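PDB 2ODF: hypothetical protein Atu2144 from Agrobacterium tumefaciens, which is of unknown function but belongs to the N-formylglutamate amidohydrolase family, and so probably hydrolyses an amide bond as relatives in the zinc exopeptidase clan commonly do. Local coordinates for residues A[151-156]-A[224-229]; A[166-171]-A[191-196]. All blocks are in the same frame, centred on the assembly; numbering follows the deposited sequence.

Contact 1. Residues A[151-156]-A[224-229]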
ATOM      1  N   VAL A 151     -12.691  -6.258  17.503  1.00 16.18           N
ATOM      2  CA  VAL A 151     -13.226  -7.602  17.339  1.00 16.75           C
ATOM      3  C   VAL A 151     -13.415  -7.831  15.861  1.00 16.98           C
ATOM      4  O   VAL A 151     -14.209  -7.136  15.240  1.00 17.44           O
ATOM      5  CB  VAL A 151     -14.586  -7.775  18.058  1.00 17.43           C
ATOM      6  CG1 VAL A 151     -15.137  -9.203  17.797  1.00 16.67           C
ATOM      7  CG2 VAL A 151     -14.458  -7.472  19.571  1.00 17.69           C
ATOM      8  N   THR A 152     -12.680  -8.780  15.294  1.00 16.88           N
ATOM      9  CA  THR A 152     -12.876  -9.153  13.891  1.00 17.09           C
ATOM     10  C   THR A 152     -13.722 -10.435  13.763  1.00 16.90           C
ATOM     11  O   THR A 152     -13.662 -11.351  14.601  1.00 16.07           O
ATOM     12  CB  THR A 152     -11.545  -9.290  13.130  1.00 17.38           C
ATOM     13  OG1 THR A 152     -10.931 -10.538  13.427  1.00 18.54           O
ATOM     14  CG2 THR A 152     -10.552  -8.191  13.519  1.00 18.13           C
ATOM     15  N   ILE A 153     -14.529 -10.470  12.706  1.00 15.90           N
ATOM     16  CA  ILE A 153     -15.498 -11.552  12.497  1.00 16.64           C
ATOM     17  C   ILE A 153     -15.240 -12.251  11.176  1.00 16.62           C
ATOM     18  O   ILE A 153     -15.267 -11.622  10.103  1.00 16.92           O
ATOM     19  CB  ILE A 153     -16.968 -11.010  12.478  1.00 16.85           C
ATOM     20  CG1 ILE A 153     -17.294 -10.191  13.735  1.00 18.11           C
ATOM     21  CG2 ILE A 153     -17.960 -12.128  12.242  1.00 15.70           C
ATOM     22  CD1 ILE A 153     -17.220 -10.944  15.061  1.00 14.43           C
ATOM     23  N   HIS A 154     -15.028 -13.561  11.258  1.00 16.26           N
ATOM     24  CA  HIS A 154     -14.678 -14.398  10.125  1.00 16.96           C
ATOM     25  C   HIS A 154     -15.519 -15.687  10.145  1.00 16.73           C
ATOM     26  O   HIS A 154     -16.019 -16.105  11.211  1.00 16.90           O
ATOM     27  CB  HIS A 154     -13.207 -14.816  10.186  1.00 17.04           C
ATOM     28  CG  HIS A 154     -12.241 -13.723   9.839  1.00 18.86           C
ATOM     29  ND1 HIS A 154     -12.032 -12.625  10.646  1.00 22.63           N
ATOM     30  CD2 HIS A 154     -11.435 -13.561   8.763  1.00 18.33           C
ATOM     31  CE1 HIS A 154     -11.116 -11.848  10.089  1.00 21.63           C
ATOM     32  NE2 HIS A 154     -10.752 -12.386   8.939  1.00 23.26           N
ATOM     33  N   SER A 155     -15.646 -16.323   8.984  1.00 16.91           N
ATOM     34  CA  SER A 155     -16.146 -17.695   8.916  1.00 17.07           C
ATOM     35  C   SER A 155     -15.184 -18.553   8.137  1.00 18.04           C
ATOM     36  O   SER A 155     -14.339 -18.052   7.348  1.00 17.61           O
ATOM     37  CB  SER A 155     -17.596 -17.795   8.348  1.00 17.78           C
ATOM     38  OG  SER A 155     -17.683 -17.547   6.952  1.00 15.76           O
ATOM     39  N   PHE A 156     -15.288 -19.852   8.383  1.00 19.06           N
ATOM     40  CA  PHE A 156     -14.413 -20.821   7.780  1.00 19.91           C
ATOM     41  C   PHE A 156     -15.195 -22.019   7.294  1.00 20.73           C
ATOM     42  O   PHE A 156     -16.273 -22.345   7.788  1.00 20.27           O
ATOM     43  CB  PHE A 156     -13.251 -21.235   8.709  1.00 20.39           C
ATOM     44  CG  PHE A 156     -13.680 -21.931   9.987  1.00 21.05           C
ATOM     45  CD1 PHE A 156     -14.025 -21.201  11.113  1.00 20.29           C
ATOM     46  CD2 PHE A 156     -13.688 -23.323  10.069  1.00 21.06           C
ATOM     47  CE1 PHE A 156     -14.405 -21.852  12.315  1.00 20.39           C
ATOM     48  CE2 PHE A 156     -14.074 -23.979  11.273  1.00 19.47           C
ATOM     49  CZ  PHE A 156     -14.404 -23.218  12.390  1.00 19.35           C
ATOM     50  N   ILE A 224     -12.678 -13.730  15.824  1.00 16.37           N
ATOM     51  CA  ILE A 224     -13.640 -14.788  15.989  1.00 16.79           C
ATOM     52  C   ILE A 224     -13.851 -15.496  14.640  1.00 16.27           C
ATOM     53  O   ILE A 224     -14.204 -14.871  13.644  1.00 17.19           O
ATOM     54  CB  ILE A 224     -15.020 -14.237  16.537  1.00 16.98           C
ATOM     55  CG1 ILE A 224     -14.850 -13.623  17.906  1.00 17.71           C
ATOM     56  CG2 ILE A 224     -16.048 -15.339  16.643  1.00 16.35           C
ATOM     57  CD1 ILE A 224     -16.007 -12.869  18.355  1.00 18.99           C
ATOM     58  N   GLU A 225     -13.654 -16.802  14.651  1.00 16.77           N
ATOM     59  CA  GLU A 225     -13.893 -17.678  13.519  1.00 17.10           C
ATOM     60  C   GLU A 225     -15.133 -18.538  13.808  1.00 17.23           C
ATOM     61  O   GLU A 225     -15.222 -19.150  14.866  1.00 18.50           O
ATOM     62  CB  GLU A 225     -12.687 -18.593  13.340  1.00 17.63           C
ATOM     63  CG  GLU A 225     -11.550 -17.989  12.578  1.00 18.94           C
ATOM     64  CD  GLU A 225     -11.749 -17.979  11.098  1.00 20.84           C
ATOM     65  OE1 GLU A 225     -12.882 -18.105  10.615  1.00 20.45           O
ATOM     66  OE2 GLU A 225     -10.747 -17.802  10.397  1.00 26.97           O
ATOM     67  N   ILE A 226     -16.066 -18.578  12.862  1.00 16.89           N
ATOM     68  CA  ILE A 226     -17.288 -19.364  12.971  1.00 17.26           C
ATOM     69  C   ILE A 226     -17.357 -20.321  11.798  1.00 17.52           C
ATOM     70  O   ILE A 226     -17.279 -19.896  10.638  1.00 18.84           O
ATOM     71  CB  ILE A 226     -18.501 -18.446  12.934  1.00 17.17           C
ATOM     72  CG1 ILE A 226     -18.377 -17.337  13.981  1.00 16.78           C
ATOM     73  CG2 ILE A 226     -19.809 -19.236  13.089  1.00 15.87           C
ATOM     74  CD1 ILE A 226     -19.286 -16.172  13.688  1.00 16.33           C
ATOM     75  N   ARG A 227     -17.541 -21.615  12.050  1.00 18.29           N
ATOM     76  CA  ARG A 227     -17.652 -22.564  10.942  1.00 18.88           C
ATOM     77  C   ARG A 227     -18.912 -22.229  10.130  1.00 19.37           C
ATOM     78  O   ARG A 227     -19.995 -22.051  10.697  1.00 19.77           O
ATOM     79  CB  ARG A 227     -17.643 -24.005  11.455  1.00 18.81           C
ATOM     80  CG  ARG A 227     -17.211 -25.024  10.418  1.00 19.55           C
ATOM     81  CD  ARG A 227     -17.253 -26.438  10.982  1.00 20.93           C
ATOM     82  NE  ARG A 227     -18.631 -26.825  11.314  1.00 22.97           N
ATOM     83  CZ  ARG A 227     -18.988 -27.732  12.227  1.00 23.40           C
ATOM     84  NH1 ARG A 227     -18.093 -28.395  12.936  1.00 24.55           N
ATOM     85  NH2 ARG A 227     -20.275 -27.968  12.423  1.00 23.60           N
ATOM     86  N   ASN A 228     -18.791 -22.125   8.799  1.00 19.14           N
ATOM     87  CA  ASN A 228     -19.811 -21.358   8.063  1.00 19.58           C
ATOM     88  C   ASN A 228     -21.177 -22.045   7.974  1.00 19.33           C
ATOM     89  O   ASN A 228     -22.178 -21.377   7.798  1.00 18.41           O
ATOM     90  CB  ASN A 228     -19.317 -20.827   6.692  1.00 19.71           C
ATOM     91  CG  ASN A 228     -19.170 -21.898   5.641  1.00 20.89           C
ATOM     92  OD1 ASN A 228     -20.001 -22.804   5.555  1.00 21.14           O
ATOM     93  ND2 ASN A 228     -18.111 -21.780   4.782  1.00 20.80           N
ATOM     94  N   ASP A 229     -21.207 -23.368   8.134  1.00 20.49           N
ATOM     95  CA  ASP A 229     -22.485 -24.113   8.193  1.00 20.85           C
ATOM     96  C   ASP A 229     -23.379 -23.730   9.369  1.00 21.45           C
ATOM     97  O   ASP A 229     -24.597 -23.919   9.314  1.00 22.56           O
ATOM     98  CB  ASP A 229     -22.235 -25.633   8.196  1.00 20.84           C
ATOM     99  CG  ASP A 229     -21.448 -26.091   9.390  1.00 21.93           C
ATOM    100  OD1 ASP A 229     -20.296 -25.662   9.530  1.00 21.54           O
ATOM    101  OD2 ASP A 229     -21.972 -26.900  10.186  1.00 23.12           O
TER
HETATM  102  O   HOH W   1     -16.269 -19.572   5.209  1.00 21.32           O
HETATM  103  O   HOH W   2     -11.820 -18.062   7.311  1.00 31.30           O
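Strands 149-156 and 220-227 are parallel neighbours in the middle of the mixed sheet, and the backbone pairing of residues 151-156 with 224-229 is buried almost throughout. Five backbone bonds define the register, starting with Ile224 N to Thr152 O (2.9 Å, N-H...O 170°) and ending with Asn228 N on Phe156 O (2.7 Å), just past the end of strand 220-227. On one face, Val151, Ile224 and Ile226 pack under helix 234-256, Ile224 CD1 reaching Val151 CG1 at 3.8 Å, and Ile153 completes the apolar layer beside Ile224 and Leu29. The other face carries His154, Glu225, Phe156 and Arg227. With chi1 at 63°, Phe156 holds CG between its own N and carbonyl carbon, swinging the ring across the neighbouring strand. There the aliphatic part of Arg227 covers one ring face, a CH-pi contact with CB 3.9 Å from the centroid, while Glu225 OE1 sits at the ring edge, 3.3 Å from Phe156 CD1. Beyond the ring, Arg227 grips Asp229 side-on, NE to OD1 at 2.7 Å and NH2 to OD2. Ser155 OG bonds to Pro60 O and, through a water, to Asn228 ND2. Chemistry thus divides roughly by face: hydrocarbon dominates the helix side until Ser155 adds a hydroxyl at its end; opposite, Glu225 OE1 also meets His154 CB, and the Phe156 ring edge would be expected to suit a carboxylate oxygen.

Contact 2. Residues A[166-171]-A[191-196]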
ATOM      1  N   GLU A 166     -13.884 -30.226  13.226  1.00 27.96           N
ATOM      2  CA  GLU A 166     -14.861 -30.359  14.293  1.00 27.67           C
ATOM      3  C   GLU A 166     -14.940 -29.060  15.133  1.00 25.70           C
ATOM      4  O   GLU A 166     -15.927 -28.847  15.847  1.00 24.42           O
ATOM      5  CB  GLU A 166     -14.562 -31.598  15.154  1.00 28.29           C
ATOM      6  CG  GLU A 166     -14.804 -32.943  14.396  1.00 30.31           C
ATOM      7  CD  GLU A 166     -14.235 -34.152  15.133  1.00 31.04           C
ATOM      8  OE1 GLU A 166     -14.262 -34.179  16.388  1.00 38.11           O
ATOM      9  OE2 GLU A 166     -13.735 -35.077  14.456  1.00 37.84           O
ATOM     10  N   VAL A 167     -13.935 -28.180  15.014  1.00 23.99           N
ATOM     11  CA  VAL A 167     -13.985 -26.868  15.700  1.00 23.30           C
ATOM     12  C   VAL A 167     -15.128 -26.049  15.127  1.00 22.17           C
ATOM     13  O   VAL A 167     -15.361 -26.041  13.900  1.00 20.74           O
ATOM     14  CB  VAL A 167     -12.642 -26.065  15.664  1.00 23.27           C
ATOM     15  CG1 VAL A 167     -12.147 -25.804  14.205  1.00 23.84           C
ATOM     16  CG2 VAL A 167     -12.769 -24.766  16.450  1.00 23.29           C
ATOM     17  N   GLU A 168     -15.879 -25.406  16.025  1.00 20.34           N
ATOM     18  CA  GLU A 168     -17.083 -24.690  15.637  1.00 19.92           C
ATOM     19  C   GLU A 168     -16.874 -23.182  15.746  1.00 18.74           C
ATOM     20  O   GLU A 168     -17.239 -22.445  14.853  1.00 18.54           O
ATOM     21  CB  GLU A 168     -18.293 -25.162  16.452  1.00 19.15           C
ATOM     22  CG  GLU A 168     -18.772 -26.510  15.978  1.00 20.00           C
ATOM     23  CD  GLU A 168     -19.878 -27.120  16.870  1.00 22.79           C
ATOM     24  OE1 GLU A 168     -19.802 -26.978  18.094  1.00 22.66           O
ATOM     25  OE2 GLU A 168     -20.805 -27.758  16.305  1.00 26.48           O
ATOM     26  N   ILE A 169     -16.259 -22.773  16.846  1.00 18.74           N
ATOM     27  CA  ILE A 169     -15.871 -21.404  17.091  1.00 18.06           C
ATOM     28  C   ILE A 169     -14.386 -21.419  17.428  1.00 17.42           C
ATOM     29  O   ILE A 169     -13.972 -22.056  18.396  1.00 16.68           O
ATOM     30  CB  ILE A 169     -16.635 -20.787  18.282  1.00 18.11           C
ATOM     31  CG1 ILE A 169     -18.136 -20.842  18.073  1.00 18.26           C
ATOM     32  CG2 ILE A 169     -16.183 -19.311  18.549  1.00 18.60           C
ATOM     33  CD1 ILE A 169     -18.699 -19.814  17.103  1.00 16.86           C
ATOM     34  N   GLY A 170     -13.590 -20.671  16.650  1.00 17.13           N
ATOM     35  CA  GLY A 170     -12.226 -20.362  17.022  1.00 16.98           C
ATOM     36  C   GLY A 170     -12.100 -18.987  17.658  1.00 16.85           C
ATOM     37  O   GLY A 170     -12.698 -18.007  17.181  1.00 17.93           O
ATOM     38  N   ILE A 171     -11.332 -18.935  18.742  1.00 17.14           N
ATOM     39  CA  ILE A 171     -11.016 -17.711  19.468  1.00 17.01           C
ATOM     40  C   ILE A 171      -9.538 -17.428  19.140  1.00 16.85           C
ATOM     41  O   ILE A 171      -8.624 -18.066  19.659  1.00 17.47           O
ATOM     42  CB  ILE A 171     -11.270 -17.845  21.002  1.00 17.54           C
ATOM     43  CG1 ILE A 171     -12.722 -18.248  21.271  1.00 17.62           C
ATOM     44  CG2 ILE A 171     -10.864 -16.536  21.752  1.00 16.52           C
ATOM     45  CD1 ILE A 171     -13.775 -17.215  20.833  1.00 14.85           C
ATOM     46  N   SER A 191     -22.057 -25.704  24.647  1.00 19.49           N
ATOM     47  CA  SER A 191     -22.446 -26.769  23.708  1.00 19.89           C
ATOM     48  C   SER A 191     -21.615 -26.766  22.412  1.00 20.12           C
ATOM     49  O   SER A 191     -21.504 -27.786  21.757  1.00 19.70           O
ATOM     50  CB  SER A 191     -23.907 -26.637  23.342  1.00 19.51           C
ATOM     51  OG  SER A 191     -24.173 -25.437  22.646  1.00 19.66           O
ATOM     52  N   LEU A 192     -21.054 -25.610  22.049  1.00 20.00           N
ATOM     53  CA  LEU A 192     -20.204 -25.502  20.873  1.00 20.05           C
ATOM     54  C   LEU A 192     -18.797 -25.942  21.206  1.00 20.05           C
ATOM     55  O   LEU A 192     -18.366 -25.778  22.339  1.00 20.52           O
ATOM     56  CB  LEU A 192     -20.195 -24.051  20.370  1.00 20.25           C
ATOM     57  CG  LEU A 192     -21.543 -23.577  19.834  1.00 21.96           C
ATOM     58  CD1 LEU A 192     -21.629 -22.073  19.622  1.00 21.93           C
ATOM     59  CD2 LEU A 192     -21.857 -24.322  18.542  1.00 23.88           C
ATOM     60  N   THR A 193     -18.100 -26.507  20.223  1.00 20.15           N
ATOM     61  CA  THR A 193     -16.669 -26.776  20.283  1.00 20.03           C
ATOM     62  C   THR A 193     -15.924 -25.482  19.983  1.00 20.59           C
ATOM     63  O   THR A 193     -15.944 -24.977  18.847  1.00 17.65           O
ATOM     64  CB  THR A 193     -16.265 -27.849  19.272  1.00 20.81           C
ATOM     65  OG1 THR A 193     -17.045 -29.009  19.525  1.00 21.40           O
ATOM     66  CG2 THR A 193     -14.770 -28.214  19.370  1.00 20.61           C
ATOM     67  N   VAL A 194     -15.286 -24.971  21.029  1.00 20.58           N
ATOM     68  CA  VAL A 194     -14.653 -23.655  21.045  1.00 21.27           C
ATOM     69  C   VAL A 194     -13.186 -23.857  21.343  1.00 21.76           C
ATOM     70  O   VAL A 194     -12.840 -24.509  22.324  1.00 22.01           O
ATOM     71  CB  VAL A 194     -15.257 -22.750  22.122  1.00 20.98           C
ATOM     72  CG1 VAL A 194     -14.575 -21.355  22.114  1.00 22.10           C
ATOM     73  CG2 VAL A 194     -16.748 -22.621  21.952  1.00 19.93           C
ATOM     74  N   ARG A 195     -12.308 -23.356  20.477  1.00 21.47           N
ATOM     75  CA  ARG A 195     -10.887 -23.630  20.608  1.00 21.99           C
ATOM     76  C   ARG A 195     -10.038 -22.403  20.308  1.00 21.90           C
ATOM     77  O   ARG A 195     -10.436 -21.545  19.532  1.00 21.10           O
ATOM     78  CB  ARG A 195     -10.480 -24.737  19.647  1.00 23.98           C
ATOM     79  CG  ARG A 195     -11.242 -26.054  19.805  1.00 25.98           C
ATOM     80  CD  ARG A 195     -10.418 -27.084  20.453  1.00 32.23           C
ATOM     81  NE  ARG A 195     -11.071 -28.400  20.533  1.00 33.88           N
ATOM     82  CZ  ARG A 195     -12.006 -28.740  21.423  1.00 36.29           C
ATOM     83  NH1 ARG A 195     -12.442 -27.875  22.348  1.00 38.24           N
ATOM     84  NH2 ARG A 195     -12.502 -29.974  21.400  1.00 36.38           N
ATOM     85  N   ARG A 196      -8.875 -22.346  20.951  1.00 21.07           N
ATOM     86  CA  ARG A 196      -7.935 -21.256  20.828  1.00 20.89           C
ATOM     87  C   ARG A 196      -7.132 -21.443  19.544  1.00 20.85           C
ATOM     88  O   ARG A 196      -6.579 -22.534  19.295  1.00 20.44           O
ATOM     89  CB  ARG A 196      -6.957 -21.292  21.999  1.00 20.95           C
ATOM     90  CG  ARG A 196      -5.917 -20.199  22.011  1.00 20.67           C
ATOM     91  CD  ARG A 196      -4.813 -20.519  23.019  1.00 21.47           C
ATOM     92  NE  ARG A 196      -5.373 -20.590  24.360  1.00 22.62           N
ATOM     93  CZ  ARG A 196      -5.630 -19.539  25.129  1.00 23.44           C
ATOM     94  NH1 ARG A 196      -5.352 -18.313  24.715  1.00 24.63           N
ATOM     95  NH2 ARG A 196      -6.155 -19.715  26.325  1.00 23.58           N
TER
HETATM   96  O   HOH W   3     -17.714 -30.241  17.071  1.00 34.55           O
HETATM   97  O   HOH W   4     -21.645 -28.968  18.979  1.00 34.13           O
HETATM   98  O   HOH W   5     -19.788 -29.513  20.443  1.00 35.01           O
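Glu168 reaches across to Thr193 where the parallel edge strand 194-196 begins to pair with strand 169-172, closing a beta-alpha-beta unit through helix 178-186. Its CG stands anti to the carbonyl carbon (chi1 -75°) and the chain beyond is extended, which carries OE1 to Thr193 N at 2.8 Å with an N-H...O angle of 165°, on the anti lone pair. In return, Thr193 O accepts the consecutive N-H groups of Glu168 (2.9 Å) and Ile169, a pattern resembling a classic beta bulge with Glu168 as the extra residue; Arg195 N to Ile169 O and Ile171 N to Arg195 O then continue the pairing. Shape follows this register. Leu192 straddles the start of the pairing: CD2 meets the Glu168 carboxylate, the two side chains crossing at about a right angle, while CD1 abuts Ile169 CG1 at 4.0 Å. Val194 is the next bump. Its two methyls fork between the isoleucines, CG2 against Ile169 CB and CG1 against Ile171 CG1 at 3.7 Å, so one branched residue fits the hollow between two others. Helix 234-256 touches Leu192 and helix 178-186 touches Ile171 around this apolar row. Gly170 brings no side chain to the face carrying Arg195, where Val167 CG2 meets Arg195 CG (3.9 Å), the two sliding past each other in opposite directions. Arg195, bent at chi2, folds back until Thr193 CG2 sits 3.4 Å above the centre of its guanidinium plane. Water bridges Glu166 O and Thr193 OG1, and Arg196 turns to a salt bridge with Asp181. The chemistry implies a partly solvated strand start beside a compact aliphatic row: a carboxylate takes up a backbone N-H, and waters also reach Glu168 OE1, Ser191 O and Thr193 OG1.

How the contacts relate
Both contacts belong to one mixed sheet, in which strand 220-227 of contact 1 runs antiparallel to strand 169-172 of contact 2. Probable bonds Gly170 N to Glu225 O and Arg227 N to Glu168 O, each 2.9 Å, join them directly, and Phe156 CZ packs 3.3 Å from Val167 O. Contact 1 is core, its centre about 8 Å from the chain centre; contact 2, at about 17 Å, involves the outermost strand 194-196 and is only partly buried. Helix 234-256 touches both, through Val151, Ile224 and Ile226 in one and Leu192 in the other. Phe156 ring packing and the Arg227-Asp229 salt bridge distinguish contact 1; a Glu168 carboxylate on a backbone N-H and the exposed Arg195 and Arg196 mark contact 2.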